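Local structure of trichosurin (Trichosurus vulpecula, 2RA6) at residues 29-34 against 138-143; 95-100 against 114-119; 108-113 against 127-132. The protein is a milk whey lipocalin that binds 4-ethylphenol inside its beta barrel and probably carries small molecules. The protein carries 1 engineered substitution. One frame throughout, in Å; residues are numbered along the deposited sequence.

How the contacts relate
All three contacts belong to one lipocalin barrel and its flanking helix. Contacts 2 and 3 share strand 109-118, contact 2 pairing its C-terminal half (114-119) with strand 96-102 and contact 3 its N-terminal half (108-113) with strand 121-130; their centres lie about 18 Å apart. Both touch 4-ethylphenol, through Phe114 in contact 2 and through Phe112 and Phe129 in contact 3. Contact 1 sits beside contact 3, centres about 7 Å apart, because strand 29-35 adjoins strand 121-130: His29 N lies 2.8 Å from Gly130 O. It packs the helix on the barrel's outside, the Phe143 side chain about 11 Å from the ligand. Contacts 1 and 2 do not touch, their centres about 20 Å apart.

Contact 1 of 3, residues 29-34 against 138-143; sequences HTVVLA and EIKKRF. With ZN (zinc ion), chain K.
The lipocalin feature of a C-terminal helix laid on the outside of the beta barrel is built here by Lys140 and Phe143 of helix 138-143, which meet Val31, Val32 and Ala34 of strand 29-34. The two axes pass 10.1 Å apart at an angle of 29°, and no hydrogen bond links the segments; apolar side chains and the methylenes of Lys140 carry the contact. Val32 is central and divides its two methyls between the helix residues. Its CG1, set opposite the backbone N (chi1 -171°), comes to 3.5 Å from CE2 of Phe143, the two side chains sliding past each other in opposite directions. Its CG2 rests 3.9 Å from CD of Lys140. Farther along the strand, Ala34 CB extends the apolar patch and lies 4.3 Å from the same Phe143 CE2. A classic beta bulge, in which Val31 and Val32 both face Leu128, lets these consecutive valines both direct their CB atoms toward the helix; Val31 CG1 approaches Lys140 CD to 3.9 Å, the side chains crossing at about a right angle. Lys140 lends its methylene chain to the valines, while a bend at its third torsion (-67°) turns the amine to Asn134 OD1, a hydrogen bond, and Asp159 OD2, a salt bridge. Phe143 also touches Ala126, and Val32 touches Leu128, so helix and strand pack together with strand 121-130. At the start of the strand, well away from the helix, His29 joins His27 in binding a zinc ion, its NE2 standing 2.0 Å from the metal.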
loop_
_atom_site.group_PDB
_atom_site.type_symbol
_atom_site.label_atom_id
_atom_site.label_comp_id
_atom_site.label_asym_id
_atom_site.label_seq_id
_atom_site.Cartn_x
_atom_site.Cartn_y
_atom_site.Cartn_z
ATOM N N HIS B 29 -6.092 -1.855 21.876
ATOM C CA HIS B 29 -7.278 -2.675 21.635
ATOM C C HIS B 29 -7.668 -2.534 20.168
ATOM O O HIS B 29 -7.599 -1.439 19.604
ATOM C CB HIS B 29 -8.475 -2.179 22.449
ATOM C CG HIS B 29 -8.369 -2.427 23.915
ATOM N ND1 HIS B 29 -8.964 -3.505 24.531
ATOM C CD2 HIS B 29 -7.737 -1.733 24.892
ATOM C CE1 HIS B 29 -8.703 -3.468 25.825
ATOM N NE2 HIS B 29 -7.958 -2.404 26.066
ATOM N N THR B 30 -8.097 -3.627 19.547
ATOM C CA THR B 30 -8.551 -3.533 18.165
ATOM C C THR B 30 -9.999 -3.055 18.254
ATOM O O THR B 30 -10.819 -3.662 18.941
ATOM C CB THR B 30 -8.484 -4.893 17.461
ATOM O OG1 THR B 30 -7.113 -5.282 17.310
ATOM C CG2 THR B 30 -9.141 -4.817 16.084
ATOM N N VAL B 31 -10.308 -1.965 17.558
ATOM C CA VAL B 31 -11.645 -1.387 17.591
ATOM C C VAL B 31 -12.397 -1.589 16.275
ATOM O O VAL B 31 -13.584 -1.909 16.281
ATOM C CB VAL B 31 -11.556 0.111 17.929
ATOM C CG1 VAL B 31 -12.948 0.724 17.984
ATOM C CG2 VAL B 31 -10.850 0.280 19.279
ATOM N N VAL B 32 -11.700 -1.411 15.156
ATOM C CA VAL B 32 -12.315 -1.603 13.846
ATOM C C VAL B 32 -11.352 -2.313 12.906
ATOM O O VAL B 32 -10.151 -2.060 12.921
ATOM C CB VAL B 32 -12.729 -0.257 13.196
ATOM C CG1 VAL B 32 -13.568 -0.524 11.933
ATOM C CG2 VAL B 32 -13.540 0.578 14.182
ATOM N N LEU B 33 -11.890 -3.233 12.112
ATOM C CA LEU B 33 -11.123 -3.973 11.122
ATOM C C LEU B 33 -11.849 -3.727 9.804
ATOM O O LEU B 33 -13.077 -3.609 9.777
ATOM C CB LEU B 33 -11.138 -5.473 11.431
ATOM C CG LEU B 33 -10.384 -5.973 12.666
ATOM C CD1 LEU B 33 -10.656 -7.461 12.870
ATOM C CD2 LEU B 33 -8.896 -5.720 12.499
ATOM N N ALA B 34 -11.098 -3.632 8.720
ATOM C CA ALA B 34 -11.697 -3.419 7.408
ATOM C C ALA B 34 -10.787 -4.084 6.406
ATOM O O ALA B 34 -9.570 -4.112 6.581
ATOM C CB ALA B 34 -11.829 -1.931 7.113
ATOM N N GLU B 138 -16.287 10.118 16.001
ATOM C CA GLU B 138 -15.601 10.948 15.014
ATOM C C GLU B 138 -14.445 10.183 14.382
ATOM O O GLU B 138 -14.322 10.129 13.157
ATOM C CB GLU B 138 -15.068 12.227 15.670
ATOM C CG GLU B 138 -14.415 13.205 14.698
ATOM C CD GLU B 138 -13.701 14.343 15.405
ATOM O OE1 GLU B 138 -13.231 15.272 14.715
ATOM O OE2 GLU B 138 -13.605 14.308 16.650
ATOM N N ILE B 139 -13.598 9.591 15.223
ATOM C CA ILE B 139 -12.447 8.835 14.737
ATOM C C ILE B 139 -12.888 7.630 13.917
ATOM O O ILE B 139 -12.344 7.376 12.837
ATOM C CB ILE B 139 -11.555 8.367 15.909
ATOM C CG1 ILE B 139 -10.878 9.583 16.551
ATOM C CG2 ILE B 139 -10.491 7.387 15.413
ATOM C CD1 ILE B 139 -10.090 9.256 17.802
ATOM N N LYS B 140 -13.876 6.894 14.414
ATOM C CA LYS B 140 -14.350 5.724 13.681
ATOM C C LYS B 140 -14.984 6.117 12.349
ATOM O O LYS B 140 -14.775 5.445 11.336
ATOM C CB LYS B 140 -15.332 4.906 14.533
ATOM C CG LYS B 140 -14.660 4.262 15.737
ATOM C CD LYS B 140 -15.497 3.160 16.382
ATOM C CE LYS B 140 -16.759 3.690 17.019
ATOM N NZ LYS B 140 -17.454 2.599 17.766
ATOM N N LYS B 141 -15.736 7.215 12.348
ATOM C CA LYS B 141 -16.391 7.694 11.132
ATOM C C LYS B 141 -15.378 8.025 10.044
ATOM O O LYS B 141 -15.556 7.655 8.881
ATOM C CB LYS B 141 -17.234 8.938 11.434
ATOM C CG LYS B 141 -17.966 9.499 10.219
ATOM C CD LYS B 141 -18.693 10.794 10.561
ATOM C CE LYS B 141 -19.443 11.340 9.358
ATOM N NZ LYS B 141 -20.520 10.410 8.925
ATOM N N ARG B 142 -14.318 8.729 10.422
ATOM C CA ARG B 142 -13.283 9.112 9.465
ATOM C C ARG B 142 -12.581 7.872 8.906
ATOM O O ARG B 142 -12.358 7.769 7.701
ATOM C CB ARG B 142 -12.278 10.046 10.143
ATOM C CG ARG B 142 -11.196 10.592 9.225
ATOM C CD ARG B 142 -10.285 11.557 9.978
ATOM N NE ARG B 142 -9.729 10.945 11.183
ATOM C CZ ARG B 142 -8.883 11.547 12.014
ATOM N NH1 ARG B 142 -8.482 12.790 11.779
ATOM N NH2 ARG B 142 -8.440 10.905 13.086
ATOM N N PHE B 143 -12.257 6.930 9.785
ATOM C CA PHE B 143 -11.590 5.696 9.379
ATOM C C PHE B 143 -12.459 4.937 8.385
ATOM O O PHE B 143 -11.995 4.501 7.327
ATOM C CB PHE B 143 -11.345 4.815 10.607
ATOM C CG PHE B 143 -10.754 3.463 10.294
ATOM C CD1 PHE B 143 -9.389 3.312 10.077
ATOM C CD2 PHE B 143 -11.564 2.333 10.267
ATOM C CE1 PHE B 143 -8.837 2.043 9.840
ATOM C CE2 PHE B 143 -11.030 1.067 10.033
ATOM C CZ PHE B 143 -9.669 0.921 9.821
HETATM ZN ZN ZN K . -7.418 -1.902 27.918
#

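Contact 2 of 3, residues 95-100 against 114-119; sequences GTNDVY and FYNYHD. With ETY (4-ethylphenol), chain P.
With CG of Asn97 beside its backbone N (chi1 -55°) and CG of Asn116 opposite its own (chi1 172°), the two amides of this non-hydrogen-bonded pair swing together on the cavity face of the hairpin. Asn116 ND2 donates to Asn97 OD1 at 2.9 Å, the acceptor in the plane of the Asn116 amide but the donor standing above the carbonyl plane of Asn97. Both amide nitrogens hydrogen-bond to backbone carbonyls: Asn97 ND2 to Tyr93 O and Leu91 O, Asn116 ND2 to Tyr94 O. On the same face Val99 runs alongside Phe114; its CG1 makes a CH-pi contact 4.2 Å from the ring centroid, while its CG2 is 3.5 Å from CE1. Phe114 turns its rim to the ligand, CZ 3.5 Å from C7 of 4-ethylphenol. Paired backbone bonds hold the antiparallel strands, Thr96 with Tyr117 and Asp98 with Tyr115. On the other face the Tyr117 hydroxyl gives a 2.7 Å bond to OD2 of Asp98, on the anti lone pair, with ring and carboxylate planes 80° apart. Tyr100 and Tyr115 meet rim to rim, CE1 of Tyr100 3.6 Å from CD2 of Tyr115. Arg150 of the second subunit forms a salt bridge to Asp98 OD2, the Tyr115 rings of the two subunits stack, and the hydroxyls of Tyr115 and Tyr117 are hydrogen-bonded to those of Tyr117 and Tyr115 of the second subunit. The inner face carries Phe114 of the ligand pocket, backed by Val99, beside a bonded amide pair; the outer face is a polar, aromatic dimer surface where the arginine is likely to stabilise the aspartate as an anion.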
loop_
_atom_site.group_PDB
_atom_site.type_symbol
_atom_site.label_atom_id
_atom_site.label_comp_id
_atom_site.label_asym_id
_atom_site.label_seq_id
_atom_site.Cartn_x
_atom_site.Cartn_y
_atom_site.Cartn_z
ATOM N N GLY B 95 1.873 -14.735 4.151
ATOM C CA GLY B 95 2.574 -14.238 2.985
ATOM C C GLY B 95 3.457 -13.098 3.455
ATOM O O GLY B 95 4.050 -13.174 4.535
ATOM N N THR B 96 3.562 -12.042 2.657
ATOM C CA THR B 96 4.366 -10.891 3.046
ATOM C C THR B 96 3.454 -9.674 3.138
ATOM O O THR B 96 2.404 -9.632 2.498
ATOM C CB THR B 96 5.505 -10.609 2.032
ATOM O OG1 THR B 96 4.952 -10.279 0.754
ATOM C CG2 THR B 96 6.407 -11.830 1.891
ATOM N N ASN B 97 3.851 -8.687 3.937
ATOM C CA ASN B 97 3.034 -7.489 4.112
ATOM C C ASN B 97 3.839 -6.209 4.182
ATOM O O ASN B 97 4.907 -6.166 4.798
ATOM C CB ASN B 97 2.248 -7.558 5.424
ATOM C CG ASN B 97 1.415 -8.805 5.553
ATOM O OD1 ASN B 97 0.247 -8.835 5.162
ATOM N ND2 ASN B 97 2.009 -9.850 6.118
ATOM N N ASP B 98 3.335 -5.168 3.534
ATOM C CA ASP B 98 3.950 -3.856 3.649
ATOM C C ASP B 98 2.964 -3.211 4.611
ATOM O O ASP B 98 1.761 -3.164 4.343
ATOM C CB ASP B 98 3.982 -3.116 2.314
ATOM C CG ASP B 98 5.195 -3.485 1.488
ATOM O OD1 ASP B 98 6.322 -3.446 2.037
ATOM O OD2 ASP B 98 5.037 -3.803 0.298
ATOM N N VAL B 99 3.471 -2.753 5.746
ATOM C CA VAL B 99 2.637 -2.164 6.786
ATOM C C VAL B 99 2.902 -0.680 6.946
ATOM O O VAL B 99 4.053 -0.260 7.080
ATOM C CB VAL B 99 2.920 -2.848 8.142
ATOM C CG1 VAL B 99 2.003 -2.280 9.214
ATOM C CG2 VAL B 99 2.736 -4.359 8.020
ATOM N N TYR B 100 1.839 0.117 6.937
ATOM C CA TYR B 100 1.989 1.559 7.104
ATOM C C TYR B 100 1.236 2.043 8.335
ATOM O O TYR B 100 0.077 1.694 8.548
ATOM C CB TYR B 100 1.481 2.318 5.872
ATOM C CG TYR B 100 2.305 2.113 4.621
ATOM C CD1 TYR B 100 2.090 1.014 3.792
ATOM C CD2 TYR B 100 3.303 3.019 4.270
ATOM C CE1 TYR B 100 2.851 0.823 2.639
ATOM C CE2 TYR B 100 4.068 2.839 3.124
ATOM C CZ TYR B 100 3.839 1.741 2.314
ATOM O OH TYR B 100 4.597 1.561 1.179
ATOM N N PHE B 114 -2.329 -2.673 6.199
ATOM C CA PHE B 114 -1.555 -3.818 5.745
ATOM C C PHE B 114 -1.811 -4.078 4.278
ATOM O O PHE B 114 -2.959 -4.211 3.863
ATOM C CB PHE B 114 -1.972 -5.086 6.489
ATOM C CG PHE B 114 -1.432 -5.189 7.873
ATOM C CD1 PHE B 114 -0.408 -6.080 8.159
ATOM C CD2 PHE B 114 -1.936 -4.395 8.892
ATOM C CE1 PHE B 114 0.109 -6.178 9.443
ATOM C CE2 PHE B 114 -1.424 -4.488 10.180
ATOM C CZ PHE B 114 -0.402 -5.379 10.452
ATOM N N TYR B 115 -0.745 -4.133 3.497
ATOM C CA TYR B 115 -0.868 -4.482 2.094
ATOM C C TYR B 115 -0.303 -5.894 2.107
ATOM O O TYR B 115 0.911 -6.095 2.201
ATOM C CB TYR B 115 -0.036 -3.544 1.219
ATOM C CG TYR B 115 -0.664 -2.174 1.101
ATOM C CD1 TYR B 115 -1.877 -2.006 0.425
ATOM C CD2 TYR B 115 -0.086 -1.061 1.705
ATOM C CE1 TYR B 115 -2.496 -0.763 0.359
ATOM C CE2 TYR B 115 -0.701 0.191 1.644
ATOM C CZ TYR B 115 -1.905 0.326 0.970
ATOM O OH TYR B 115 -2.527 1.552 0.907
ATOM N N ASN B 116 -1.210 -6.861 2.049
ATOM C CA ASN B 116 -0.861 -8.273 2.099
ATOM C C ASN B 116 -0.703 -8.897 0.723
ATOM O O ASN B 116 -1.542 -8.708 -0.155
ATOM C CB ASN B 116 -1.935 -9.025 2.903
ATOM C CG ASN B 116 -1.767 -10.535 2.849
ATOM O OD1 ASN B 116 -2.500 -11.225 2.133
ATOM N ND2 ASN B 116 -0.797 -11.058 3.596
ATOM N N TYR B 117 0.390 -9.633 0.547
ATOM C CA TYR B 117 0.678 -10.317 -0.708
ATOM C C TYR B 117 0.611 -11.802 -0.380
ATOM O O TYR B 117 1.478 -12.334 0.317
ATOM C CB TYR B 117 2.077 -9.936 -1.196
ATOM C CG TYR B 117 2.312 -8.440 -1.206
ATOM C CD1 TYR B 117 1.597 -7.610 -2.067
ATOM C CD2 TYR B 117 3.233 -7.854 -0.338
ATOM C CE1 TYR B 117 1.794 -6.232 -2.062
ATOM C CE2 TYR B 117 3.436 -6.471 -0.326
ATOM C CZ TYR B 117 2.710 -5.673 -1.194
ATOM O OH TYR B 117 2.899 -4.311 -1.200
ATOM N N HIS B 118 -0.439 -12.454 -0.870
ATOM C CA HIS B 118 -0.663 -13.873 -0.626
ATOM C C HIS B 118 -0.914 -14.592 -1.945
ATOM O O HIS B 118 -1.868 -14.278 -2.653
ATOM C CB HIS B 118 -1.879 -14.058 0.284
ATOM C CG HIS B 118 -2.049 -15.459 0.785
ATOM N ND1 HIS B 118 -1.254 -15.990 1.772
ATOM C CD2 HIS B 118 -2.902 -16.441 0.414
ATOM C CE1 HIS B 118 -1.608 -17.246 1.993
ATOM N NE2 HIS B 118 -2.605 -17.543 1.181
ATOM N N ASP B 119 -0.058 -15.555 -2.260
ATOM C CA ASP B 119 -0.176 -16.324 -3.496
ATOM C C ASP B 119 -0.337 -15.418 -4.715
ATOM O O ASP B 119 -1.169 -15.670 -5.588
ATOM C CB ASP B 119 -1.358 -17.300 -3.421
ATOM C CG ASP B 119 -1.211 -18.318 -2.304
ATOM O OD1 ASP B 119 -0.063 -18.696 -1.983
ATOM O OD2 ASP B 119 -2.246 -18.753 -1.757
HETATM C C8 ETY P . -0.989 -4.129 13.719
HETATM C C7 ETY P . 0.420 -3.626 13.394
HETATM C CG ETY P . 1.518 -4.527 13.890
HETATM C C3 ETY P . 1.859 -5.715 13.192
HETATM C C2 ETY P . 2.889 -6.561 13.656
HETATM C C5 ETY P . 2.242 -4.206 15.077
HETATM C C6 ETY P . 3.274 -5.048 15.550
HETATM C C1 ETY P . 3.591 -6.224 14.832
HETATM O O1 ETY P . 4.592 -7.042 15.281
#

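Contact 3 of 3, residues 108-113 against 127-132; sequences EYAKFI and NLFGRT. With ETY (4-ethylphenol), chain P.
Phe112 and Phe129 form the apolar centre, gripping the ethyl group of 4-ethylphenol inside the barrel. C7 of the ligand lies over the middle of the Phe112 ring, 3.6 Å from CG, whereas Phe129 offers its rim, CZ standing 3.4 Å from C8. The two rings touch obliquely, planes 49° apart, with CD2 of Phe112 3.6 Å from CE2 of Phe129; both residues lie on the inner face, and with CG beside the backbone N (chi1 -79° for Phe112) the rings lean together across the strands. Replacing Phe112 by an alanine takes away the surface under C7 and is likely to leave the ethyl group poorly held and the Phe129 ring freer to turn. Ala110, paired with Phe129, adds only a methyl, its CB 4.2 Å from CB of Phe129. On the outer face Tyr109 CD1 packs 3.7 Å from Leu128 CD1. Backbone hydrogen bonds join the antiparallel strands, Ala110 with Phe129 and Phe112 with Asn127; the one from Phe129 N to Ala110 O is nearly straight at 175°. Lys111 CA adds a CA-H...O contact to Asn127 O at 3.4 Å. Toward the polar edge, the Tyr109 hydroxyl is bonded to Ser104 OG, and Arg131 NH1 is hydrogen-bonded to His27 O while the arginine makes a cation-pi contact with Trp28, the tryptophan-arginine pairing known at the closed end of lipocalin barrels. The hairpin is flanked on one side by strand 29-35, to which Leu128 and Gly130 are bonded through their backbones. Its outer face receives helix 137-148, with Tyr109 on Ile139 and both Lys111 and Leu128 on Phe143.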
loop_
_atom_site.group_PDB
_atom_site.type_symbol
_atom_site.label_atom_id
_atom_site.label_comp_id
_atom_site.label_asym_id
_atom_site.label_seq_id
_atom_site.Cartn_x
_atom_site.Cartn_y
_atom_site.Cartn_z
ATOM N N GLU B 108 -4.036 8.675 21.248
ATOM C CA GLU B 108 -5.443 8.297 21.299
ATOM C C GLU B 108 -5.768 7.076 20.439
ATOM O O GLU B 108 -6.542 6.214 20.853
ATOM C CB GLU B 108 -6.326 9.474 20.868
ATOM C CG GLU B 108 -6.448 10.595 21.900
ATOM C CD GLU B 108 -7.429 11.679 21.474
ATOM O OE1 GLU B 108 -8.474 11.337 20.879
ATOM O OE2 GLU B 108 -7.168 12.871 21.745
ATOM N N TYR B 109 -5.183 7.003 19.248
ATOM C CA TYR B 109 -5.445 5.878 18.357
ATOM C C TYR B 109 -4.271 5.601 17.438
ATOM O O TYR B 109 -3.367 6.420 17.300
ATOM C CB TYR B 109 -6.692 6.152 17.503
ATOM C CG TYR B 109 -6.476 7.086 16.321
ATOM C CD1 TYR B 109 -6.078 6.592 15.074
ATOM C CD2 TYR B 109 -6.666 8.459 16.447
ATOM C CE1 TYR B 109 -5.876 7.442 13.985
ATOM C CE2 TYR B 109 -6.465 9.318 15.364
ATOM C CZ TYR B 109 -6.070 8.807 14.140
ATOM O OH TYR B 109 -5.856 9.653 13.068
ATOM N N ALA B 110 -4.300 4.430 16.813
ATOM C CA ALA B 110 -3.276 4.039 15.864
ATOM C C ALA B 110 -3.979 3.382 14.688
ATOM O O ALA B 110 -4.898 2.575 14.866
ATOM C CB ALA B 110 -2.301 3.056 16.499
ATOM N N LYS B 111 -3.558 3.751 13.485
ATOM C CA LYS B 111 -4.116 3.171 12.274
ATOM C C LYS B 111 -2.994 2.416 11.580
ATOM O O LYS B 111 -1.910 2.956 11.358
ATOM C CB LYS B 111 -4.646 4.276 11.360
ATOM C CG LYS B 111 -5.198 3.786 10.035
ATOM C CD LYS B 111 -5.639 4.966 9.176
ATOM C CE LYS B 111 -6.124 4.518 7.812
ATOM N NZ LYS B 111 -6.533 5.689 6.985
ATOM N N PHE B 112 -3.240 1.152 11.269
ATOM C CA PHE B 112 -2.248 0.353 10.571
ATOM C C PHE B 112 -2.874 -0.200 9.308
ATOM O O PHE B 112 -3.910 -0.863 9.361
ATOM C CB PHE B 112 -1.765 -0.805 11.442
ATOM C CG PHE B 112 -0.755 -0.403 12.479
ATOM C CD1 PHE B 112 0.587 -0.237 12.141
ATOM C CD2 PHE B 112 -1.143 -0.198 13.794
ATOM C CE1 PHE B 112 1.529 0.126 13.102
ATOM C CE2 PHE B 112 -0.209 0.164 14.761
ATOM C CZ PHE B 112 1.127 0.324 14.412
ATOM N N ILE B 113 -2.251 0.094 8.176
ATOM C CA ILE B 113 -2.733 -0.406 6.897
ATOM C C ILE B 113 -1.775 -1.494 6.449
ATOM O O ILE B 113 -0.566 -1.276 6.351
ATOM C CB ILE B 113 -2.768 0.693 5.818
ATOM C CG1 ILE B 113 -3.640 1.861 6.281
ATOM C CG2 ILE B 113 -3.298 0.111 4.507
ATOM C CD1 ILE B 113 -5.078 1.490 6.574
ATOM N N ASN B 127 -6.509 -1.582 10.112
ATOM C CA ASN B 127 -6.760 -1.806 11.526
ATOM C C ASN B 127 -6.823 -0.480 12.270
ATOM O O ASN B 127 -5.968 0.373 12.067
ATOM C CB ASN B 127 -5.618 -2.631 12.138
ATOM C CG ASN B 127 -5.504 -4.028 11.549
ATOM O OD1 ASN B 127 -5.811 -5.015 12.215
ATOM N ND2 ASN B 127 -5.056 -4.115 10.301
ATOM N N LEU B 128 -7.835 -0.309 13.113
ATOM C CA LEU B 128 -7.948 0.896 13.928
ATOM C C LEU B 128 -7.842 0.449 15.385
ATOM O O LEU B 128 -8.679 -0.319 15.876
ATOM C CB LEU B 128 -9.285 1.602 13.697
ATOM C CG LEU B 128 -9.475 2.904 14.490
ATOM C CD1 LEU B 128 -8.490 3.966 14.041
ATOM C CD2 LEU B 128 -10.917 3.402 14.305
ATOM N N PHE B 129 -6.795 0.923 16.064
ATOM C CA PHE B 129 -6.563 0.573 17.464
ATOM C C PHE B 129 -6.838 1.742 18.393
ATOM O O PHE B 129 -6.563 2.896 18.051
ATOM C CB PHE B 129 -5.108 0.171 17.716
ATOM C CG PHE B 129 -4.636 -1.013 16.930
ATOM C CD1 PHE B 129 -5.526 -1.947 16.409
ATOM C CD2 PHE B 129 -3.275 -1.224 16.777
ATOM C CE1 PHE B 129 -5.055 -3.079 15.747
ATOM C CE2 PHE B 129 -2.794 -2.345 16.124
ATOM C CZ PHE B 129 -3.688 -3.278 15.607
ATOM N N GLY B 130 -7.353 1.423 19.574
ATOM C CA GLY B 130 -7.629 2.438 20.576
ATOM C C GLY B 130 -6.957 2.077 21.888
ATOM O O GLY B 130 -6.560 0.925 22.095
ATOM N N ARG B 131 -6.806 3.066 22.768
ATOM C CA ARG B 131 -6.199 2.835 24.081
ATOM C C ARG B 131 -7.135 2.013 24.955
ATOM O O ARG B 131 -6.698 1.350 25.904
ATOM C CB ARG B 131 -5.900 4.162 24.789
ATOM C CG ARG B 131 -4.707 4.907 24.233
ATOM C CD ARG B 131 -3.477 4.024 24.231
ATOM N NE ARG B 131 -2.269 4.780 23.935
ATOM C CZ ARG B 131 -1.060 4.241 23.824
ATOM N NH1 ARG B 131 -0.898 2.933 23.984
ATOM N NH2 ARG B 131 -0.011 5.013 23.560
ATOM N N THR B 132 -8.426 2.080 24.634
ATOM C CA THR B 132 -9.454 1.343 25.350
ATOM C C THR B 132 -10.277 0.577 24.304
ATOM O O THR B 132 -10.061 0.744 23.094
ATOM C CB THR B 132 -10.361 2.290 26.183
ATOM O OG1 THR B 132 -11.178 3.077 25.309
ATOM C CG2 THR B 132 -9.507 3.228 27.044
HETATM C C8 ETY P . -0.989 -4.129 13.719
HETATM C C7 ETY P . 0.420 -3.626 13.394
HETATM C CG ETY P . 1.518 -4.527 13.890
HETATM C C3 ETY P . 1.859 -5.715 13.192
HETATM C C2 ETY P . 2.889 -6.561 13.656
HETATM C C5 ETY P . 2.242 -4.206 15.077
HETATM C C6 ETY P . 3.274 -5.048 15.550
HETATM C C1 ETY P . 3.591 -6.224 14.832
HETATM O O1 ETY P . 4.592 -7.042 15.281
#